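Local coordinates for protein synthesis inhibitor I (PDB 4FBC) that belongs to the plant ribosome-inactivating proteins, inhibits protein synthesis and holds adenosine monophosphate in a pocket between sheet and helix, at residues S62-V67 with T79-A84; D85-E90 with E176-Q181; G117-L122 with L170-N175. The protein carries 3 engineered substitutions. One frame throughout, in Å; residues are numbered along the deposited sequence.

Overall arrangement
Along the chain, contact 1 closes first, as the hairpin of strands 64-70 and 78-83; contact 2 opens straight after it, and contact 3 falls wholly within the long excursion between the two segments of contact 2. Contact 1 adjoins contact 2, their centres about 10 Å apart, because strands 78-83 and 89-93 are neighbours in the mixed sheet. Contacts 2 and 3 share helix 157-179 and both touch AMP, again with centres about 10 Å apart. The centres of contacts 1 and 3 are about 15 Å apart. In this fold contacts 2 and 3 bring sequence-distant elements together round AMP; contact 1 is a local hairpin, its Ile82 side chain about 7 Å from the ligand.

Contact 1 (S62-V67 with T79-A84); sequences SRWFHV and TLAIRA
Phe65 and Ile82 form an antiparallel hydrogen-bonded pair in the hairpin of strands 64-70 and 78-83. The bond from Phe65 N to Ile82 O is 2.8 Å, and Ile82 N returns one to Phe65 O; Val67 and Leu80 repeat the exchange. Past the strand end, Ala84 N reaches Arg63 O at 2.8 Å, nearly straight at the hydrogen but from above the carbonyl plane. A water joins Arg63 NH2 to Ala84 O, while NH2 forms a salt bridge with the terminal carboxylate of Lys282.

Two CH-pi contacts stand out in the side-chain packing. Ile82 CB lies over one face of the Phe65 ring, 4.0 Å from its centroid, a position the ring reaches with CG between backbone N and carbonyl carbon (chi1 70°). At the non-hydrogen-bonded pair Trp64-Arg83 the side chains diverge at CB, but the indole returns and Arg83 CG sits over its face, 3.7 Å from the centroid of the Trp64 six-membered ring; Arg83 NE pairs with Asp85. Ile82 CD1 extends to Val67 CG2 at 3.8 Å.

Helix 25-39 covers Phe65 and Val67 through Ile35, Leu39 and Phe31; strand 16-20 flanks 64-70, and strand 89-93 flanks 78-83.

Contact 2 (D85-E90 with E176-Q181); sequences DNIYLE and EATRFQ. With AMP (adenosine monophosphate), chain E.
Arg179 reaches from the end of helix 157-179 to the turn that leads into strand 89-93, and its NH2 gives a hydrogen bond of 2.8 Å to Asn86 O. The acceptor lies in the guanidinium plane and the donor in the carbonyl plane. This junction of helix and turn forms part of the AMP pocket of the ribosome-inactivating protein fold. The arginine chain is extended from CG to NE (chi2 165°, chi3 176°), which spans the gap to the turn, and Ile87 CD1 packs against its CG at 3.9 Å. NH1 of the same guanidinium bonds to AMP N3 at 3.2 Å, so one flat group grips both the turn and the base.

The other edge of the adenine is read by backbone: Leu89 N donates to AMP N1 and Leu89 O accepts from AMP N6, each at 2.9 Å. Tyr88 lies over the base, with AMP C5 above the centre of one ring face and Asn86 ND2 over the opposite face. Its OH gives a hydrogen bond to the phosphate oxygen O3P, while its CD1 edge meets Arg179 NH2, ring and guanidinium planes being 88° apart.

Further out, Glu176 holds the guanidinium from the helix side: OE1 takes a bond from Arg179 NH1, which also makes a salt bridge with OE2. Trp214 adds a cation-pi contact to Arg179. Asn175 ND2 bonds to Ile87 O, tying the turn to the helix a second time. The turn itself is an Asx turn, closed by Tyr88 N donating to Asn86 OD1 at 3.1 Å from above the amide plane.

Contact 3 (G117-L122 with L170-N175); sequences GTYRDL and LLLMVN. With AMP (adenosine monophosphate), chain E.
Leu171 meets Tyr119 and Leu122 with different parts of its side chain and turns another part to AMP. Its CG is anti to the carbonyl carbon (chi1 -86°), and with CD1 anti to CA (chi2 174°) the two methyls are sent to different neighbours. CD1 goes to the 117-122 segment, 3.5 Å from Leu122 CD1 and 3.7 Å from Gly117 O; CD2 goes to the adenine, 3.6 Å from AMP C2. The leucine thus touches the 117-122 segment and the base at once.

Tyr119 and Leu171 lie alongside each other, pointing opposite ways. Tyr119 CE1 touches Leu171 CD1, and its OH passes Leu171 CB at 3.5 Å before the hydroxyl hydrogen-bonds to Glu176 OE2, the same carboxylate that holds Arg179. The tyrosine therefore stands in the second shell of the pocket. Leu172 CG lies farther along, at 4.1 Å from Tyr119 OH.

Thr118 and Asp121 form a capping box at the start of the short helix: Thr118 OG1 lies between backbone N and carbonyl carbon (chi1 73°), where it accepts from Asp121 N at 3.1 Å, and the return bond, Thr118 N to Asp121 OD2, is weak.

Leu122 also packs on Val167 and Thr168 of helix 157-179 and on Phe115, and Tyr119 on Thr126 and Leu129. Helix 157-179, with a wider pi-type turn at 171-175, is covered elsewhere by helix 136-147 and strand 78-83.

Contact 1 (S62-V67 with T79-A84)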
loop_
_atom_site.group_PDB
_atom_site.type_symbol
_atom_site.label_atom_id
_atom_site.label_comp_id
_atom_site.label_asym_id
_atom_site.label_seq_id
_atom_site.Cartn_x
_atom_site.Cartn_y
_atom_site.Cartn_z
ATOM N N SER A 62 11.155 9.834 -6.736
ATOM C CA SER A 62 10.645 10.609 -7.867
ATOM C C SER A 62 9.566 9.894 -8.688
ATOM O O SER A 62 9.164 10.380 -9.749
ATOM C CB SER A 62 11.797 11.035 -8.790
ATOM O OG SER A 62 12.190 9.975 -9.648
ATOM N N ARG A 63 9.100 8.746 -8.198
ATOM C CA ARG A 63 8.033 7.992 -8.865
ATOM C C ARG A 63 6.836 7.854 -7.926
ATOM O O ARG A 63 6.941 7.219 -6.873
ATOM C CB ARG A 63 8.548 6.613 -9.306
ATOM C CG ARG A 63 9.646 6.660 -10.357
ATOM C CD ARG A 63 10.056 5.269 -10.820
ATOM N NE ARG A 63 8.942 4.586 -11.484
ATOM C CZ ARG A 63 8.252 3.594 -10.935
ATOM N NH1 ARG A 63 8.581 3.150 -9.726
ATOM N NH2 ARG A 63 7.243 3.038 -11.599
ATOM N N TRP A 64 5.712 8.462 -8.308
ATOM C CA TRP A 64 4.522 8.551 -7.451
ATOM C C TRP A 64 3.258 8.172 -8.208
ATOM O O TRP A 64 3.213 8.278 -9.432
ATOM C CB TRP A 64 4.362 9.988 -6.939
ATOM C CG TRP A 64 5.505 10.420 -6.056
ATOM C CD1 TRP A 64 6.716 10.901 -6.459
ATOM C CD2 TRP A 64 5.538 10.389 -4.623
ATOM N NE1 TRP A 64 7.503 11.172 -5.362
ATOM C CE2 TRP A 64 6.798 10.873 -4.223
ATOM C CE3 TRP A 64 4.620 10.013 -3.644
ATOM C CZ2 TRP A 64 7.167 10.974 -2.881
ATOM C CZ3 TRP A 64 4.985 10.114 -2.309
ATOM C CH2 TRP A 64 6.248 10.596 -1.941
ATOM N N PHE A 65 2.240 7.702 -7.483
ATOM C CA PHE A 65 0.889 7.621 -8.042
ATOM C C PHE A 65 -0.104 8.245 -7.077
ATOM O O PHE A 65 0.228 8.484 -5.914
ATOM C CB PHE A 65 0.490 6.182 -8.450
ATOM C CG PHE A 65 0.276 5.226 -7.298
ATOM C CD1 PHE A 65 1.361 4.604 -6.688
ATOM C CD2 PHE A 65 -1.008 4.889 -6.881
ATOM C CE1 PHE A 65 1.180 3.695 -5.644
ATOM C CE2 PHE A 65 -1.206 3.976 -5.832
ATOM C CZ PHE A 65 -0.108 3.380 -5.215
ATOM N N HIS A 66 -1.300 8.550 -7.572
ATOM C CA HIS A 66 -2.379 9.052 -6.730
ATOM C C HIS A 66 -3.497 8.037 -6.575
ATOM O O HIS A 66 -3.799 7.271 -7.491
ATOM C CB HIS A 66 -2.967 10.346 -7.298
ATOM C CG HIS A 66 -2.064 11.529 -7.151
ATOM N ND1 HIS A 66 -2.413 12.790 -7.589
ATOM C CD2 HIS A 66 -0.825 11.642 -6.615
ATOM C CE1 HIS A 66 -1.424 13.629 -7.330
ATOM N NE2 HIS A 66 -0.448 12.958 -6.743
ATOM N N VAL A 67 -4.090 8.032 -5.391
ATOM C CA VAL A 67 -5.352 7.342 -5.171
ATOM C C VAL A 67 -6.376 8.398 -4.799
ATOM O O VAL A 67 -6.133 9.235 -3.919
ATOM C CB VAL A 67 -5.235 6.275 -4.076
ATOM C CG1 VAL A 67 -6.624 5.823 -3.606
ATOM C CG2 VAL A 67 -4.436 5.088 -4.595
ATOM N N THR A 79 -7.365 13.049 -2.199
ATOM C CA THR A 79 -6.257 12.540 -3.008
ATOM C C THR A 79 -5.110 12.119 -2.103
ATOM O O THR A 79 -4.697 12.874 -1.213
ATOM C CB THR A 79 -5.763 13.562 -4.053
ATOM O OG1 THR A 79 -6.861 13.990 -4.865
ATOM C CG2 THR A 79 -4.695 12.944 -4.965
ATOM N N LEU A 80 -4.625 10.902 -2.318
ATOM C CA LEU A 80 -3.482 10.372 -1.584
ATOM C C LEU A 80 -2.275 10.336 -2.507
ATOM O O LEU A 80 -2.390 9.916 -3.657
ATOM C CB LEU A 80 -3.777 8.946 -1.120
ATOM C CG LEU A 80 -5.080 8.734 -0.359
ATOM C CD1 LEU A 80 -5.187 7.282 0.111
ATOM C CD2 LEU A 80 -5.154 9.684 0.820
ATOM N N ALA A 81 -1.114 10.750 -2.002
ATOM C CA ALA A 81 0.131 10.640 -2.749
ATOM C C ALA A 81 0.937 9.460 -2.218
ATOM O O ALA A 81 1.329 9.434 -1.048
ATOM C CB ALA A 81 0.937 11.931 -2.634
ATOM N N ILE A 82 1.182 8.480 -3.082
ATOM C CA ILE A 82 1.813 7.227 -2.675
ATOM C C ILE A 82 3.002 6.924 -3.586
ATOM O O ILE A 82 2.925 7.105 -4.798
ATOM C CB ILE A 82 0.786 6.059 -2.735
ATOM C CG1 ILE A 82 -0.433 6.368 -1.857
ATOM C CG2 ILE A 82 1.431 4.756 -2.302
ATOM C CD1 ILE A 82 -1.625 5.396 -2.069
ATOM N N ARG A 83 4.109 6.466 -3.012
ATOM C CA ARG A 83 5.288 6.146 -3.817
ATOM C C ARG A 83 5.013 4.939 -4.710
ATOM O O ARG A 83 4.395 3.972 -4.267
ATOM C CB ARG A 83 6.495 5.883 -2.914
ATOM C CG ARG A 83 7.014 7.147 -2.244
ATOM C CD ARG A 83 8.171 6.867 -1.295
ATOM N NE ARG A 83 9.264 6.155 -1.950
ATOM C CZ ARG A 83 10.470 5.975 -1.417
ATOM N NH1 ARG A 83 10.736 6.451 -0.210
ATOM N NH2 ARG A 83 11.404 5.318 -2.097
ATOM N N ALA A 84 5.471 4.999 -5.959
ATOM C CA ALA A 84 5.252 3.897 -6.901
ATOM C C ALA A 84 6.340 2.830 -6.844
ATOM O O ALA A 84 6.289 1.853 -7.600
ATOM C CB ALA A 84 5.096 4.430 -8.335
HETATM O O HOH W 1 5.900 1.041 -10.119
#

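Contact 2 (D85-E90 with E176-Q181)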
loop_
_atom_site.group_PDB
_atom_site.type_symbol
_atom_site.label_atom_id
_atom_site.label_comp_id
_atom_site.label_asym_id
_atom_site.label_seq_id
_atom_site.Cartn_x
_atom_site.Cartn_y
_atom_site.Cartn_z
ATOM N N ASP A 85 7.322 3.011 -5.963
ATOM C CA ASP A 85 8.397 2.030 -5.818
ATOM C C ASP A 85 8.235 1.141 -4.592
ATOM O O ASP A 85 8.606 -0.033 -4.628
ATOM C CB ASP A 85 9.792 2.697 -5.843
ATOM C CG ASP A 85 9.895 3.910 -4.932
ATOM O OD1 ASP A 85 8.989 4.141 -4.104
ATOM O OD2 ASP A 85 10.911 4.647 -5.043
ATOM N N ASN A 86 7.666 1.687 -3.516
ATOM C CA ASN A 86 7.449 0.895 -2.302
ATOM C C ASN A 86 6.050 1.034 -1.690
ATOM O O ASN A 86 5.788 0.489 -0.623
ATOM C CB ASN A 86 8.533 1.189 -1.250
ATOM C CG ASN A 86 8.525 2.627 -0.790
ATOM O OD1 ASN A 86 7.602 3.380 -1.096
ATOM N ND2 ASN A 86 9.563 3.026 -0.039
ATOM N N ILE A 87 5.161 1.750 -2.383
ATOM C CA ILE A 87 3.768 1.947 -1.957
ATOM C C ILE A 87 3.628 2.631 -0.579
ATOM O O ILE A 87 2.672 2.398 0.161
ATOM C CB ILE A 87 2.951 0.628 -2.038
ATOM C CG1 ILE A 87 3.404 -0.204 -3.251
ATOM C CG2 ILE A 87 1.436 0.927 -2.136
ATOM C CD1 ILE A 87 2.704 -1.591 -3.357
ATOM N N TYR A 88 4.579 3.502 -0.243
ATOM C CA TYR A 88 4.483 4.270 0.997
ATOM C C TYR A 88 3.559 5.444 0.815
ATOM O O TYR A 88 3.724 6.220 -0.121
ATOM C CB TYR A 88 5.839 4.838 1.404
ATOM C CG TYR A 88 6.777 3.876 2.087
ATOM C CD1 TYR A 88 6.644 2.510 1.931
ATOM C CD2 TYR A 88 7.811 4.353 2.890
ATOM C CE1 TYR A 88 7.515 1.631 2.553
ATOM C CE2 TYR A 88 8.687 3.488 3.516
ATOM C CZ TYR A 88 8.534 2.128 3.345
ATOM O OH TYR A 88 9.405 1.261 3.960
ATOM N N LEU A 89 2.612 5.599 1.735
ATOM C CA LEU A 89 1.777 6.794 1.762
ATOM C C LEU A 89 2.613 7.927 2.341
ATOM O O LEU A 89 3.223 7.761 3.390
ATOM C CB LEU A 89 0.560 6.567 2.653
ATOM C CG LEU A 89 -0.358 7.770 2.873
ATOM C CD1 LEU A 89 -0.957 8.292 1.555
ATOM C CD2 LEU A 89 -1.456 7.403 3.883
ATOM N N GLU A 90 2.637 9.076 1.674
ATOM C CA GLU A 90 3.391 10.213 2.213
ATOM C C GLU A 90 2.620 11.524 2.252
ATOM O O GLU A 90 2.961 12.421 3.025
ATOM C CB GLU A 90 4.721 10.401 1.476
ATOM C CG GLU A 90 5.746 9.295 1.715
ATOM C CD GLU A 90 6.212 9.191 3.165
ATOM O OE1 GLU A 90 5.967 10.118 3.968
ATOM O OE2 GLU A 90 6.829 8.163 3.506
ATOM N N GLU A 176 -2.000 -1.621 2.213
ATOM C CA GLU A 176 -1.775 -3.017 2.577
ATOM C C GLU A 176 -2.638 -3.930 1.714
ATOM O O GLU A 176 -2.229 -5.042 1.368
ATOM C CB GLU A 176 -2.037 -3.283 4.069
ATOM C CG GLU A 176 -1.315 -2.334 5.047
ATOM C CD GLU A 176 0.209 -2.304 4.892
ATOM O OE1 GLU A 176 0.787 -3.176 4.204
ATOM O OE2 GLU A 176 0.838 -1.390 5.482
ATOM N N ALA A 177 -3.826 -3.444 1.363
ATOM C CA ALA A 177 -4.706 -4.170 0.442
ATOM C C ALA A 177 -4.010 -4.398 -0.900
ATOM O O ALA A 177 -4.089 -5.482 -1.478
ATOM C CB ALA A 177 -5.990 -3.397 0.243
ATOM N N THR A 178 -3.332 -3.374 -1.403
ATOM C CA THR A 178 -2.568 -3.514 -2.648
ATOM C C THR A 178 -1.452 -4.555 -2.486
ATOM O O THR A 178 -1.262 -5.432 -3.340
ATOM C CB THR A 178 -1.998 -2.146 -3.086
ATOM O OG1 THR A 178 -3.079 -1.248 -3.391
ATOM C CG2 THR A 178 -1.112 -2.288 -4.305
ATOM N N ARG A 179 -0.720 -4.476 -1.375
ATOM C CA ARG A 179 0.389 -5.394 -1.140
ATOM C C ARG A 179 -0.013 -6.855 -0.960
ATOM O O ARG A 179 0.732 -7.751 -1.351
ATOM C CB ARG A 179 1.171 -4.958 0.093
ATOM C CG ARG A 179 2.017 -3.712 -0.132
ATOM C CD ARG A 179 2.457 -3.151 1.204
ATOM N NE ARG A 179 3.354 -2.001 1.049
ATOM C CZ ARG A 179 3.450 -1.011 1.930
ATOM N NH1 ARG A 179 2.706 -1.029 3.026
ATOM N NH2 ARG A 179 4.303 -0.010 1.723
ATOM N N PHE A 180 -1.173 -7.095 -0.355
ATOM C CA PHE A 180 -1.556 -8.445 0.064
ATOM C C PHE A 180 -2.944 -8.852 -0.386
ATOM O O PHE A 180 -3.915 -8.143 -0.117
ATOM C CB PHE A 180 -1.508 -8.562 1.593
ATOM C CG PHE A 180 -0.153 -8.333 2.163
ATOM C CD1 PHE A 180 0.823 -9.318 2.070
ATOM C CD2 PHE A 180 0.157 -7.126 2.770
ATOM C CE1 PHE A 180 2.093 -9.097 2.584
ATOM C CE2 PHE A 180 1.418 -6.903 3.283
ATOM C CZ PHE A 180 2.380 -7.892 3.191
ATOM N N GLN A 181 -3.030 -10.001 -1.051
ATOM C CA GLN A 181 -4.327 -10.562 -1.460
ATOM C C GLN A 181 -5.159 -10.961 -0.252
ATOM O O GLN A 181 -6.392 -10.991 -0.310
ATOM C CB GLN A 181 -4.128 -11.782 -2.367
ATOM C CG GLN A 181 -3.301 -11.503 -3.625
ATOM C CD GLN A 181 -3.502 -12.564 -4.684
ATOM O OE1 GLN A 181 -4.594 -12.687 -5.245
ATOM N NE2 GLN A 181 -2.461 -13.345 -4.959
HETATM P P AMP E . 10.782 0.892 7.318
HETATM O O1P AMP E . 10.385 1.801 8.464
HETATM O O2P AMP E . 11.822 -0.178 7.578
HETATM O O3P AMP E . 11.207 1.730 6.130
HETATM O "O5'" AMP E . 9.474 0.227 6.691
HETATM C "C5'" AMP E . 9.078 -1.093 7.041
HETATM C "C4'" AMP E . 7.740 -1.439 6.433
HETATM O "O4'" AMP E . 6.705 -0.624 7.042
HETATM C "C3'" AMP E . 7.602 -1.167 4.939
HETATM O "O3'" AMP E . 8.144 -2.202 4.131
HETATM C "C2'" AMP E . 6.101 -0.973 4.764
HETATM O "O2'" AMP E . 5.438 -2.237 4.711
HETATM C "C1'" AMP E . 5.728 -0.280 6.081
HETATM N N9 AMP E . 5.690 1.198 5.958
HETATM C C8 AMP E . 6.538 2.068 6.557
HETATM N N7 AMP E . 6.231 3.358 6.259
HETATM C C5 AMP E . 5.147 3.332 5.451
HETATM C C6 AMP E . 4.291 4.341 4.771
HETATM N N6 AMP E . 4.546 5.671 4.895
HETATM N N1 AMP E . 3.247 3.884 4.025
HETATM C C2 AMP E . 2.990 2.564 3.890
HETATM N N3 AMP E . 3.718 1.598 4.484
HETATM C C4 AMP E . 4.788 1.910 5.268
#

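Contact 3 (G117-L122 with L170-N175)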
loop_
_atom_site.group_PDB
_atom_site.type_symbol
_atom_site.label_atom_id
_atom_site.label_comp_id
_atom_site.label_asym_id
_atom_site.label_seq_id
_atom_site.Cartn_x
_atom_site.Cartn_y
_atom_site.Cartn_z
ATOM N N GLY A 117 4.179 8.191 9.364
ATOM C CA GLY A 117 3.352 7.207 8.682
ATOM C C GLY A 117 3.625 5.745 8.993
ATOM O O GLY A 117 3.072 4.860 8.338
ATOM N N THR A 118 4.471 5.469 9.981
ATOM C CA THR A 118 4.701 4.080 10.379
ATOM C C THR A 118 3.646 3.691 11.405
ATOM O O THR A 118 3.078 4.557 12.067
ATOM C CB THR A 118 6.110 3.855 10.982
ATOM O OG1 THR A 118 6.174 4.420 12.295
ATOM C CG2 THR A 118 7.186 4.480 10.102
ATOM N N TYR A 119 3.385 2.398 11.554
ATOM C CA TYR A 119 2.393 1.977 12.534
ATOM C C TYR A 119 2.832 2.272 13.972
ATOM O O TYR A 119 1.992 2.489 14.846
ATOM C CB TYR A 119 1.994 0.510 12.332
ATOM C CG TYR A 119 1.298 0.298 11.009
ATOM C CD1 TYR A 119 0.154 1.021 10.685
ATOM C CD2 TYR A 119 1.795 -0.603 10.074
ATOM C CE1 TYR A 119 -0.480 0.847 9.476
ATOM C CE2 TYR A 119 1.161 -0.792 8.854
ATOM C CZ TYR A 119 0.027 -0.060 8.565
ATOM O OH TYR A 119 -0.613 -0.232 7.361
ATOM N N ARG A 120 4.139 2.306 14.221
ATOM C CA ARG A 120 4.603 2.763 15.530
ATOM C C ARG A 120 4.214 4.222 15.768
ATOM O O ARG A 120 3.735 4.575 16.851
ATOM C CB ARG A 120 6.113 2.603 15.706
ATOM C CG ARG A 120 6.540 3.068 17.098
ATOM C CD ARG A 120 8.042 3.210 17.268
ATOM N NE ARG A 120 8.374 3.563 18.649
ATOM C CZ ARG A 120 8.499 4.810 19.101
ATOM N NH1 ARG A 120 8.335 5.843 18.282
ATOM N NH2 ARG A 120 8.801 5.022 20.377
ATOM N N ASP A 121 4.414 5.064 14.756
ATOM C CA ASP A 121 3.995 6.464 14.831
ATOM C C ASP A 121 2.488 6.584 15.060
ATOM O O ASP A 121 2.038 7.373 15.887
ATOM C CB ASP A 121 4.352 7.217 13.541
ATOM C CG ASP A 121 5.843 7.268 13.271
ATOM O OD1 ASP A 121 6.642 7.183 14.231
ATOM O OD2 ASP A 121 6.214 7.408 12.083
ATOM N N LEU A 122 1.716 5.796 14.313
ATOM C CA LEU A 122 0.260 5.929 14.274
ATOM C C LEU A 122 -0.480 5.279 15.445
ATOM O O LEU A 122 -1.481 5.811 15.927
ATOM C CB LEU A 122 -0.271 5.354 12.956
ATOM C CG LEU A 122 0.227 6.074 11.707
ATOM C CD1 LEU A 122 -0.075 5.245 10.485
ATOM C CD2 LEU A 122 -0.438 7.428 11.589
ATOM N N LEU A 170 -6.828 4.076 6.191
ATOM C CA LEU A 170 -6.534 4.114 4.766
ATOM C C LEU A 170 -5.312 3.285 4.382
ATOM O O LEU A 170 -5.292 2.665 3.322
ATOM C CB LEU A 170 -6.386 5.553 4.272
ATOM C CG LEU A 170 -7.597 6.453 4.483
ATOM C CD1 LEU A 170 -7.399 7.781 3.779
ATOM C CD2 LEU A 170 -8.877 5.761 3.984
ATOM N N LEU A 171 -4.287 3.288 5.230
ATOM C CA LEU A 171 -3.096 2.491 4.964
ATOM C C LEU A 171 -3.480 1.030 4.798
ATOM O O LEU A 171 -3.011 0.348 3.878
ATOM C CB LEU A 171 -2.092 2.642 6.109
ATOM C CG LEU A 171 -1.176 3.843 5.943
ATOM C CD1 LEU A 171 -0.314 4.002 7.176
ATOM C CD2 LEU A 171 -0.314 3.674 4.717
ATOM N N LEU A 172 -4.356 0.561 5.681
ATOM C CA LEU A 172 -4.793 -0.821 5.645
ATOM C C LEU A 172 -5.695 -1.104 4.450
ATOM O O LEU A 172 -5.513 -2.108 3.762
ATOM C CB LEU A 172 -5.474 -1.200 6.961
ATOM C CG LEU A 172 -4.494 -1.433 8.110
ATOM C CD1 LEU A 172 -5.213 -1.283 9.439
ATOM C CD2 LEU A 172 -3.864 -2.819 7.994
ATOM N N MET A 173 -6.636 -0.203 4.174
ATOM C CA MET A 173 -7.652 -0.480 3.154
ATOM C C MET A 173 -7.211 -0.147 1.732
ATOM O O MET A 173 -7.840 -0.584 0.755
ATOM C CB MET A 173 -8.961 0.224 3.518
ATOM C CG MET A 173 -9.545 -0.309 4.832
ATOM S SD MET A 173 -11.139 0.426 5.241
ATOM C CE MET A 173 -12.250 -0.577 4.230
ATOM N N VAL A 174 -6.124 0.612 1.608
ATOM C CA VAL A 174 -5.548 0.916 0.303
ATOM C C VAL A 174 -4.158 0.290 0.146
ATOM O O VAL A 174 -3.969 -0.616 -0.657
ATOM C CB VAL A 174 -5.490 2.439 0.035
ATOM C CG1 VAL A 174 -4.843 2.728 -1.312
ATOM C CG2 VAL A 174 -6.887 3.044 0.083
ATOM N N ASN A 175 -3.179 0.767 0.910
ATOM C CA ASN A 175 -1.803 0.302 0.710
ATOM C C ASN A 175 -1.560 -1.166 1.036
ATOM O O ASN A 175 -0.977 -1.888 0.217
ATOM C CB ASN A 175 -0.814 1.185 1.482
ATOM C CG ASN A 175 -1.043 2.643 1.229
ATOM O OD1 ASN A 175 -2.111 3.168 1.533
ATOM N ND2 ASN A 175 -0.043 3.319 0.667
HETATM P P AMP E . 10.782 0.892 7.318
HETATM O O1P AMP E . 10.385 1.801 8.464
HETATM O O2P AMP E . 11.822 -0.178 7.578
HETATM O O3P AMP E . 11.207 1.730 6.130
HETATM O "O5'" AMP E . 9.474 0.227 6.691
HETATM C "C5'" AMP E . 9.078 -1.093 7.041
HETATM C "C4'" AMP E . 7.740 -1.439 6.433
HETATM O "O4'" AMP E . 6.705 -0.624 7.042
HETATM C "C3'" AMP E . 7.602 -1.167 4.939
HETATM O "O3'" AMP E . 8.144 -2.202 4.131
HETATM C "C2'" AMP E . 6.101 -0.973 4.764
HETATM O "O2'" AMP E . 5.438 -2.237 4.711
HETATM C "C1'" AMP E . 5.728 -0.280 6.081
HETATM N N9 AMP E . 5.690 1.198 5.958
HETATM C C8 AMP E . 6.538 2.068 6.557
HETATM N N7 AMP E . 6.231 3.358 6.259
HETATM C C5 AMP E . 5.147 3.332 5.451
HETATM C C6 AMP E . 4.291 4.341 4.771
HETATM N N6 AMP E . 4.546 5.671 4.895
HETATM N N1 AMP E . 3.247 3.884 4.025
HETATM C C2 AMP E . 2.990 2.564 3.890
HETATM N N3 AMP E . 3.718 1.598 4.484
HETATM C C4 AMP E . 4.788 1.910 5.268
#